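Local atomic coordinates of D-galactonate dehydratase family member RspA (Pantoea ananatis, PDB entry 3T6C), a protein that dehydrates D-gluconate to 2-dehydro-3-deoxy-D-gluconate with low activity, using one magnesium ion per subunit. Residues D155-E158 with V159-A163; D218-A221 with Y222-I226; M259-A262 with L263-Y266. All coordinates share one frame; numbering follows the deposited sequence.

Interaction 1. Residues D155-E158 with V159-A163; sequences DEVE and VEDSA
Val159 packs against the backbone of Asp155. Its CG2 lies 3.3 Å from Asp155 O, and the same carbonyl accepts from Val159 N at 3.0 Å. This inner side is tight. Val159 is buried and also meets Met178. Glu160 is buried as well. Its CG lies anti to the backbone N (chi1 173°), and its carboxylate is taken by His232 and by a salt bridge to Arg164. Glu160 CB rests 3.3 Å from Glu156 O, which accepts from Glu160 N. The outer side is looser and more exposed. There Val157 and Asp161 lie alongside each other and point the same way. Val157 CG1 is 3.9 Å from Asp161 OD2, so they barely touch. Asp161 N closes that turn on Val157 O at 2.8 Å. The first turn is held by the side chain of Asp155. Its OD1 accepts from Glu158 N at 2.9 Å, nearly straight at 166°, and OD2 makes a salt bridge with Lys200. Glu158 OE1 reaches back to Ala154 N. Together this is an N-cap with the first turns of helix 156-168. That helix links parallel strands 145-151 and 173-176, a beta-alpha-beta unit of the enolase-superfamily barrel.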
ATOM      1  N   ASP A 155      -4.752  45.664  -6.818  1.00 15.99           N
ATOM      2  CA  ASP A 155      -4.553  45.143  -8.166  1.00 15.27           C
ATOM      3  C   ASP A 155      -3.078  44.754  -8.354  1.00 16.26           C
ATOM      4  O   ASP A 155      -2.261  44.959  -7.429  1.00 15.47           O
ATOM      5  CB  ASP A 155      -5.073  46.117  -9.252  1.00 19.60           C
ATOM      6  CG  ASP A 155      -4.333  47.411  -9.289  1.00 24.49           C
ATOM      7  OD1 ASP A 155      -3.183  47.476  -8.857  1.00 20.03           O
ATOM      8  OD2 ASP A 155      -4.901  48.408  -9.794  1.00 28.44           O
ATOM      9  N   GLU A 156      -2.723  44.205  -9.518  1.00 15.32           N
ATOM     10  CA  GLU A 156      -1.371  43.675  -9.703  1.00 15.24           C
ATOM     11  C   GLU A 156      -0.316  44.776  -9.614  1.00 16.26           C
ATOM     12  O   GLU A 156       0.792  44.532  -9.132  1.00 15.53           O
ATOM     13  CB  GLU A 156      -1.278  42.960 -11.056  1.00 17.20           C
ATOM     14  CG  GLU A 156      -2.346  41.915 -11.128  1.00 28.41           C
ATOM     15  CD  GLU A 156      -2.488  41.300 -12.475  1.00 41.00           C
ATOM     16  OE1 GLU A 156      -3.326  40.366 -12.568  1.00 41.30           O
ATOM     17  OE2 GLU A 156      -1.761  41.744 -13.420  1.00 34.71           O
ATOM     18  N   VAL A 157      -0.655  45.977 -10.045  1.00 15.66           N
ATOM     19  CA  VAL A 157       0.321  47.085  -9.992  1.00 14.27           C
ATOM     20  C   VAL A 157       0.562  47.547  -8.551  1.00 16.80           C
ATOM     21  O   VAL A 157       1.688  47.793  -8.151  1.00 15.89           O
ATOM     22  CB  VAL A 157      -0.121  48.254 -10.897  1.00 16.60           C
ATOM     23  CG1 VAL A 157       0.799  49.467 -10.667  1.00 17.29           C
ATOM     24  CG2 VAL A 157      -0.029  47.817 -12.356  1.00 18.55           C
ATOM     25  N   GLU A 158      -0.488  47.621  -7.740  1.00 17.06           N
ATOM     26  CA  GLU A 158      -0.286  48.007  -6.346  1.00 12.45           C
ATOM     27  C   GLU A 158       0.546  46.949  -5.646  1.00 15.01           C
ATOM     28  O   GLU A 158       1.382  47.279  -4.816  1.00 13.38           O
ATOM     29  CB  GLU A 158      -1.625  48.166  -5.619  1.00 12.86           C
ATOM     30  CG  GLU A 158      -2.381  49.391  -6.114  1.00 19.41           C
ATOM     31  CD  GLU A 158      -3.559  49.739  -5.213  1.00 27.04           C
ATOM     32  OE1 GLU A 158      -3.818  49.028  -4.208  1.00 26.50           O
ATOM     33  OE2 GLU A 158      -4.226  50.752  -5.518  1.00 31.67           O
ATOM     34  N   VAL A 159       0.269  45.672  -5.930  1.00 13.35           N
ATOM     35  CA  VAL A 159       1.060  44.599  -5.284  1.00 13.83           C
ATOM     36  C   VAL A 159       2.531  44.720  -5.719  1.00 13.28           C
ATOM     37  O   VAL A 159       3.477  44.639  -4.895  1.00 11.53           O
ATOM     38  CB  VAL A 159       0.498  43.191  -5.606  1.00 12.94           C
ATOM     39  CG1 VAL A 159       1.365  42.087  -4.943  1.00 12.78           C
ATOM     40  CG2 VAL A 159      -0.908  43.081  -5.079  1.00 15.22           C
ATOM     41  N   GLU A 160       2.724  44.967  -7.013  1.00 11.82           N
ATOM     42  CA  GLU A 160       4.075  45.151  -7.542  1.00 12.88           C
ATOM     43  C   GLU A 160       4.781  46.296  -6.844  1.00 12.36           C
ATOM     44  O   GLU A 160       5.945  46.171  -6.441  1.00 14.25           O
ATOM     45  CB  GLU A 160       4.013  45.415  -9.053  1.00 11.81           C
ATOM     46  CG  GLU A 160       5.367  45.798  -9.687  1.00 15.81           C
ATOM     47  CD  GLU A 160       5.216  46.507 -11.024  1.00 16.97           C
ATOM     48  OE1 GLU A 160       4.124  46.471 -11.644  1.00 18.40           O
ATOM     49  OE2 GLU A 160       6.240  47.075 -11.515  1.00 20.13           O
ATOM     50  N   ASP A 161       4.104  47.433  -6.684  1.00 13.75           N
ATOM     51  CA  ASP A 161       4.765  48.583  -6.070  1.00 13.70           C
ATOM     52  C   ASP A 161       5.132  48.282  -4.623  1.00 14.95           C
ATOM     53  O   ASP A 161       6.173  48.687  -4.124  1.00 14.47           O
ATOM     54  CB  ASP A 161       3.847  49.815  -6.071  1.00 15.38           C
ATOM     55  CG  ASP A 161       3.675  50.445  -7.455  1.00 19.79           C
ATOM     56  OD1 ASP A 161       4.569  50.324  -8.308  1.00 23.08           O
ATOM     57  OD2 ASP A 161       2.614  51.065  -7.653  1.00 21.67           O
ATOM     58  N   SER A 162       4.244  47.612  -3.918  1.00 11.63           N
ATOM     59  CA  SER A 162       4.510  47.259  -2.530  1.00 11.97           C
ATOM     60  C   SER A 162       5.711  46.298  -2.412  1.00 13.89           C
ATOM     61  O   SER A 162       6.594  46.448  -1.551  1.00 12.60           O
ATOM     62  CB  SER A 162       3.271  46.591  -1.936  1.00 14.37           C
ATOM     63  OG  SER A 162       3.572  46.201  -0.578  1.00 20.98           O
ATOM     64  N   ALA A 163       5.729  45.296  -3.271  1.00 12.74           N
ATOM     65  CA  ALA A 163       6.808  44.308  -3.223  1.00 11.97           C
ATOM     66  C   ALA A 163       8.139  44.986  -3.562  1.00 13.37           C
ATOM     67  O   ALA A 163       9.147  44.697  -2.927  1.00 12.51           O
ATOM     68  CB  ALA A 163       6.524  43.157  -4.151  1.00 14.56           C
TER

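Interaction 2. Residues D218-A221 with Y222-I226; sequences DPEA and YAKSI. With EDO (1,2-ethanediol), chain G.
With chi1 at 159°, Tyr222 CG lies anti to its backbone N, which brings Pro219 O to the ring edge, 3.9 Å from Tyr222 CD2. Tyr222 CB lies 3.3 Å from Asp218 O. In Ser225, chi1 of 80° places OG between the backbone N and the carbonyl carbon. From there OG donates to Tyr222 O at 2.8 Å, in the carbonyl plane. Ser225 N gives that oxygen a second bond, while its bond to Ala221 O is weak. Asp218 opens the helix. Its OD1 takes Ala221 N at 3.0 Å from above the carboxylate plane, with a weak second bond from Glu220 N. Lys205 adds a salt bridge to the same oxygen and another to Glu220. Lys224 passes its chain by Glu220 O, with Lys224 CG at 3.4 Å. Its NZ pairs with Glu242 of the second subunit. A 1,2-ethanediol, probably from the crystallisation liquor, accepts from Asp218 N. Tyr222 OH bonds His245, the residue before the metal ligand Asp246. The arrangement is an N-cap starting helix 219-237, which in the chain comes between strands 173-176 and 242-246 of the enolase-type barrel.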
ATOM      1  N   ASP A 218     -15.258  35.270  -3.478  1.00 12.18           N
ATOM      2  CA  ASP A 218     -15.559  34.350  -4.556  1.00 10.98           C
ATOM      3  C   ASP A 218     -14.327  33.463  -4.726  1.00 11.86           C
ATOM      4  O   ASP A 218     -13.325  33.909  -5.320  1.00 12.42           O
ATOM      5  CB  ASP A 218     -15.904  35.120  -5.833  1.00 14.49           C
ATOM      6  CG  ASP A 218     -16.337  34.190  -6.973  1.00 20.40           C
ATOM      7  OD1 ASP A 218     -15.784  33.102  -7.124  1.00 16.66           O
ATOM      8  OD2 ASP A 218     -17.310  34.467  -7.665  1.00 22.22           O
ATOM      9  N   PRO A 219     -14.424  32.203  -4.291  1.00 11.32           N
ATOM     10  CA  PRO A 219     -13.267  31.312  -4.414  1.00 10.48           C
ATOM     11  C   PRO A 219     -12.808  31.095  -5.849  1.00  9.75           C
ATOM     12  O   PRO A 219     -11.606  30.905  -6.009  1.00 12.38           O
ATOM     13  CB  PRO A 219     -13.741  29.975  -3.834  1.00 12.47           C
ATOM     14  CG  PRO A 219     -15.149  30.143  -3.387  1.00 16.04           C
ATOM     15  CD  PRO A 219     -15.611  31.556  -3.677  1.00 11.73           C
ATOM     16  N   GLU A 220     -13.716  31.039  -6.813  1.00 11.31           N
ATOM     17  CA  GLU A 220     -13.355  30.765  -8.197  1.00 11.83           C
ATOM     18  C   GLU A 220     -12.625  31.973  -8.765  1.00 11.35           C
ATOM     19  O   GLU A 220     -11.575  31.827  -9.415  1.00 14.44           O
ATOM     20  CB  GLU A 220     -14.598  30.446  -9.026  1.00 13.23           C
ATOM     21  CG  GLU A 220     -15.017  28.949  -8.857  1.00 18.86           C
ATOM     22  CD  GLU A 220     -15.958  28.725  -7.733  1.00 24.47           C
ATOM     23  OE1 GLU A 220     -16.540  29.758  -7.255  1.00 22.87           O
ATOM     24  OE2 GLU A 220     -16.166  27.504  -7.352  1.00 25.19           O
ATOM     25  N   ALA A 221     -13.164  33.172  -8.518  1.00 11.09           N
ATOM     26  CA  ALA A 221     -12.518  34.374  -9.043  1.00 12.65           C
ATOM     27  C   ALA A 221     -11.171  34.586  -8.384  1.00 12.13           C
ATOM     28  O   ALA A 221     -10.208  35.006  -9.034  1.00 14.09           O
ATOM     29  CB  ALA A 221     -13.457  35.589  -8.833  1.00 13.06           C
ATOM     30  N   TYR A 222     -11.100  34.314  -7.098  1.00 10.56           N
ATOM     31  CA  TYR A 222      -9.813  34.362  -6.371  1.00  9.67           C
ATOM     32  C   TYR A 222      -8.790  33.404  -7.033  1.00 13.01           C
ATOM     33  O   TYR A 222      -7.683  33.830  -7.412  1.00 14.52           O
ATOM     34  CB  TYR A 222     -10.044  34.048  -4.888  1.00 12.25           C
ATOM     35  CG  TYR A 222      -8.759  33.586  -4.240  1.00 11.62           C
ATOM     36  CD1 TYR A 222      -7.701  34.476  -3.999  1.00 12.24           C
ATOM     37  CD2 TYR A 222      -8.609  32.283  -3.904  1.00 11.41           C
ATOM     38  CE1 TYR A 222      -6.474  33.981  -3.448  1.00 11.44           C
ATOM     39  CE2 TYR A 222      -7.431  31.792  -3.354  1.00 13.38           C
ATOM     40  CZ  TYR A 222      -6.374  32.634  -3.124  1.00 14.96           C
ATOM     41  OH  TYR A 222      -5.217  32.079  -2.594  1.00 14.50           O
ATOM     42  N   ALA A 223      -9.140  32.121  -7.196  1.00 13.02           N
ATOM     43  CA  ALA A 223      -8.150  31.114  -7.657  1.00 12.48           C
ATOM     44  C   ALA A 223      -7.623  31.512  -9.018  1.00 15.57           C
ATOM     45  O   ALA A 223      -6.430  31.455  -9.260  1.00 17.75           O
ATOM     46  CB  ALA A 223      -8.781  29.747  -7.741  1.00 14.14           C
ATOM     47  N   LYS A 224      -8.515  31.954  -9.901  1.00 14.01           N
ATOM     48  CA  LYS A 224      -8.069  32.324 -11.268  1.00 17.29           C
ATOM     49  C   LYS A 224      -7.169  33.561 -11.244  1.00 20.99           C
ATOM     50  O   LYS A 224      -6.290  33.702 -12.104  1.00 25.25           O
ATOM     51  CB  LYS A 224      -9.284  32.500 -12.194  1.00 17.06           C
ATOM     52  CG  LYS A 224     -10.088  31.222 -12.398  1.00 20.85           C
ATOM     53  CD  LYS A 224     -11.354  31.509 -13.219  1.00 33.92           C
ATOM     54  CE  LYS A 224     -12.146  30.248 -13.551  1.00 34.41           C
ATOM     55  NZ  LYS A 224     -13.127  29.903 -12.496  1.00 32.56           N
ATOM     56  N   SER A 225      -7.333  34.442 -10.275  1.00 13.81           N
ATOM     57  CA  SER A 225      -6.576  35.676 -10.264  1.00 17.22           C
ATOM     58  C   SER A 225      -5.113  35.415  -9.953  1.00 17.31           C
ATOM     59  O   SER A 225      -4.236  36.229 -10.312  1.00 21.44           O
ATOM     60  CB  SER A 225      -7.165  36.677  -9.248  1.00 18.58           C
ATOM     61  OG  SER A 225      -6.771  36.408  -7.892  1.00 19.40           O
ATOM     62  N   ILE A 226      -4.853  34.313  -9.255  1.00 13.54           N
ATOM     63  CA  ILE A 226      -3.534  34.154  -8.637  1.00 14.39           C
ATOM     64  C   ILE A 226      -2.365  33.876  -9.634  1.00 13.71           C
ATOM     65  O   ILE A 226      -1.314  34.525  -9.555  1.00 11.95           O
ATOM     66  CB  ILE A 226      -3.596  33.172  -7.435  1.00 12.87           C
ATOM     67  CG1 ILE A 226      -4.382  33.772  -6.259  1.00 13.92           C
ATOM     68  CG2 ILE A 226      -2.170  32.873  -6.864  1.00 17.44           C
ATOM     69  CD1 ILE A 226      -4.002  35.248  -5.854  1.00 17.67           C
TER
HETATM   70  C1  EDO G 703     -13.887  39.660  -3.035  1.00 40.23           C
HETATM   71  O1  EDO G 703     -13.933  41.005  -3.522  1.00 47.34           O
HETATM   72  C2  EDO G 703     -13.829  38.709  -4.237  1.00 38.64           C
HETATM   73  O2  EDO G 703     -13.262  37.440  -3.833  1.00 26.13           O

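Interaction 3. Residues M259-A262 with L263-Y266; sequences MAKA and LEPY
Met259 and Leu263 lie side by side and point the same way at the C-terminal end of helix 253-262. The chain then passes into a 3-10 turn, 264-266, before strand 270-272. This is the helix-to-strand return of a beta-alpha-beta unit in the enolase-type barrel. Met259 comes first. Its CG lies anti to the backbone N (chi1 172°) and meets Leu263 CD1 at 3.6 Å. Leu263 CG also rests 3.2 Å from Met259 O. Both side chains are buried and reach Leu271 of the next strand. Met259 O accepts from Leu263 N at 2.9 Å, with a bent N-H angle of 135°.

Ala260 follows. Its carbonyl takes a weak second bond from Leu263 N, and it also accepts from Thr292 OG1. The mix of i+3 and i+4 bonds is consistent with tightening at the helix end. Lys261 is next. Its carbonyl accepts from Glu264 N at 3.2 Å, with the donor well above the carbonyl plane. Glu264 folds its extended chain back beside Lys261, and OE2 comes 3.7 Å from Lys261 CA. No salt bridge joins these two within the chain. Glu264 OE2 is instead bound by Ser290 and by the N of Ser291, while Lys261 NZ is hydrogen-bonded to Gln289 of its own chain and to Ser291 of a second subunit.

Ala262 closes the segment. Pro265 has no N-H for the carbonyl of Ala262. Its CD lies 3.3 Å from Ala262 O. Tyr266 CE2 approaches the same oxygen at 3.6 Å. Tyr266 N turns back to Leu263 O, the step that makes the 3-10 turn. One face of the Tyr266 ring is covered by its neighbour: Pro265 CB stands 4.1 Å above the plane, over the ring centre.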
ATOM      1  N   MET A 259      -4.214  25.161  -8.700  1.00  8.32           N
ATOM      2  CA  MET A 259      -3.475  26.381  -8.424  1.00  9.36           C
ATOM      3  C   MET A 259      -1.999  26.036  -8.176  1.00  8.52           C
ATOM      4  O   MET A 259      -1.108  26.734  -8.713  1.00 10.31           O
ATOM      5  CB  MET A 259      -4.060  27.113  -7.187  1.00 12.38           C
ATOM      6  CG  MET A 259      -3.140  28.325  -6.740  1.00 14.01           C
ATOM      7  SD  MET A 259      -3.741  29.147  -5.218  1.00 15.46           S
ATOM      8  CE  MET A 259      -4.998  29.946  -6.116  1.00 12.82           C
ATOM      9  N   ALA A 260      -1.702  25.024  -7.338  1.00  8.95           N
ATOM     10  CA  ALA A 260      -0.289  24.658  -7.110  1.00  9.81           C
ATOM     11  C   ALA A 260       0.421  24.369  -8.472  1.00 10.05           C
ATOM     12  O   ALA A 260       1.562  24.832  -8.736  1.00 10.70           O
ATOM     13  CB  ALA A 260      -0.221  23.427  -6.181  1.00  9.73           C
ATOM     14  N   LYS A 261      -0.236  23.623  -9.343  1.00  7.76           N
ATOM     15  CA  LYS A 261       0.374  23.317 -10.645  1.00  7.25           C
ATOM     16  C   LYS A 261       0.549  24.559 -11.503  1.00  8.51           C
ATOM     17  O   LYS A 261       1.575  24.728 -12.205  1.00 11.22           O
ATOM     18  CB  LYS A 261      -0.505  22.280 -11.365  1.00 10.57           C
ATOM     19  CG  LYS A 261      -0.482  20.940 -10.628  1.00  9.66           C
ATOM     20  CD  LYS A 261      -1.573  19.986 -11.110  1.00  9.78           C
ATOM     21  CE  LYS A 261      -1.313  19.464 -12.505  1.00 12.37           C
ATOM     22  NZ  LYS A 261      -2.427  18.543 -12.987  1.00 11.72           N
ATOM     23  N   ALA A 262      -0.482  25.411 -11.522  1.00  8.33           N
ATOM     24  CA  ALA A 262      -0.453  26.646 -12.326  1.00  8.03           C
ATOM     25  C   ALA A 262       0.583  27.621 -11.885  1.00 12.43           C
ATOM     26  O   ALA A 262       1.023  28.458 -12.680  1.00 13.70           O
ATOM     27  CB  ALA A 262      -1.837  27.315 -12.307  1.00  9.74           C
ATOM     28  N   LEU A 263       0.994  27.506 -10.629  1.00  9.94           N
ATOM     29  CA  LEU A 263       2.045  28.409 -10.107  1.00  8.80           C
ATOM     30  C   LEU A 263       3.469  27.918 -10.357  1.00  9.44           C
ATOM     31  O   LEU A 263       4.410  28.650 -10.097  1.00 11.13           O
ATOM     32  CB  LEU A 263       1.809  28.578  -8.596  1.00  8.77           C
ATOM     33  CG  LEU A 263       0.592  29.466  -8.279  1.00  9.53           C
ATOM     34  CD1 LEU A 263       0.271  29.438  -6.793  1.00 10.92           C
ATOM     35  CD2 LEU A 263       0.857  30.929  -8.699  1.00 13.28           C
ATOM     36  N   GLU A 264       3.626  26.687 -10.794  1.00  9.94           N
ATOM     37  CA  GLU A 264       4.966  26.108 -10.985  1.00  9.07           C
ATOM     38  C   GLU A 264       5.900  26.990 -11.841  1.00 11.91           C
ATOM     39  O   GLU A 264       7.040  27.159 -11.459  1.00 13.65           O
ATOM     40  CB  GLU A 264       4.822  24.693 -11.598  1.00 12.62           C
ATOM     41  CG  GLU A 264       4.451  23.700 -10.531  1.00 10.37           C
ATOM     42  CD  GLU A 264       4.173  22.308 -11.030  1.00 13.80           C
ATOM     43  OE1 GLU A 264       4.572  21.956 -12.181  1.00 18.54           O
ATOM     44  OE2 GLU A 264       3.574  21.526 -10.261  1.00 13.68           O
ATOM     45  N   PRO A 265       5.415  27.601 -12.951  1.00 12.86           N
ATOM     46  CA  PRO A 265       6.368  28.403 -13.751  1.00 13.66           C
ATOM     47  C   PRO A 265       6.904  29.625 -12.985  1.00 16.77           C
ATOM     48  O   PRO A 265       7.869  30.224 -13.469  1.00 19.31           O
ATOM     49  CB  PRO A 265       5.511  28.942 -14.901  1.00 15.87           C
ATOM     50  CG  PRO A 265       4.291  28.043 -14.955  1.00 19.74           C
ATOM     51  CD  PRO A 265       4.087  27.491 -13.574  1.00 14.98           C
ATOM     52  N   TYR A 266       6.252  30.039 -11.909  1.00 11.67           N
ATOM     53  CA  TYR A 266       6.654  31.256 -11.192  1.00  7.42           C
ATOM     54  C   TYR A 266       7.529  30.939  -9.981  1.00 12.43           C
ATOM     55  O   TYR A 266       8.061  31.846  -9.367  1.00 13.59           O
ATOM     56  CB  TYR A 266       5.399  32.078 -10.792  1.00  9.20           C
ATOM     57  CG  TYR A 266       4.505  32.198 -12.008  1.00 11.82           C
ATOM     58  CD1 TYR A 266       4.971  32.828 -13.181  1.00 14.83           C
ATOM     59  CD2 TYR A 266       3.260  31.615 -12.016  1.00 11.95           C
ATOM     60  CE1 TYR A 266       4.146  32.894 -14.329  1.00 17.23           C
ATOM     61  CE2 TYR A 266       2.447  31.694 -13.153  1.00 14.22           C
ATOM     62  CZ  TYR A 266       2.913  32.307 -14.294  1.00 17.74           C
ATOM     63  OH  TYR A 266       2.077  32.354 -15.386  1.00 21.49           O
TER

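All three contacts are local turns of barrel helices, and all are partly buried. Interaction 2 has four buried touching residues and none exposed. Interaction 1 is the most exposed, at Val157 and Asp161. Interactions 1 and 2 open helices 156-168 and 219-237, each with an aspartate cap. Interaction 3 ends helix 253-262, where backbone bonds shift toward i+3 and Met259 packs on Leu263. Interactions 2 and 3 touch: Met259 CE meets Ala223 CA at 3.7 Å, and Ile226 packs on Met259 and Leu263. Interaction 1 touches neither, its nearest atoms about 5 and 10 Å away, but Glu156 packs on helix 219-237 further along. Lys224 and Lys261 each reach a neighbouring subunit.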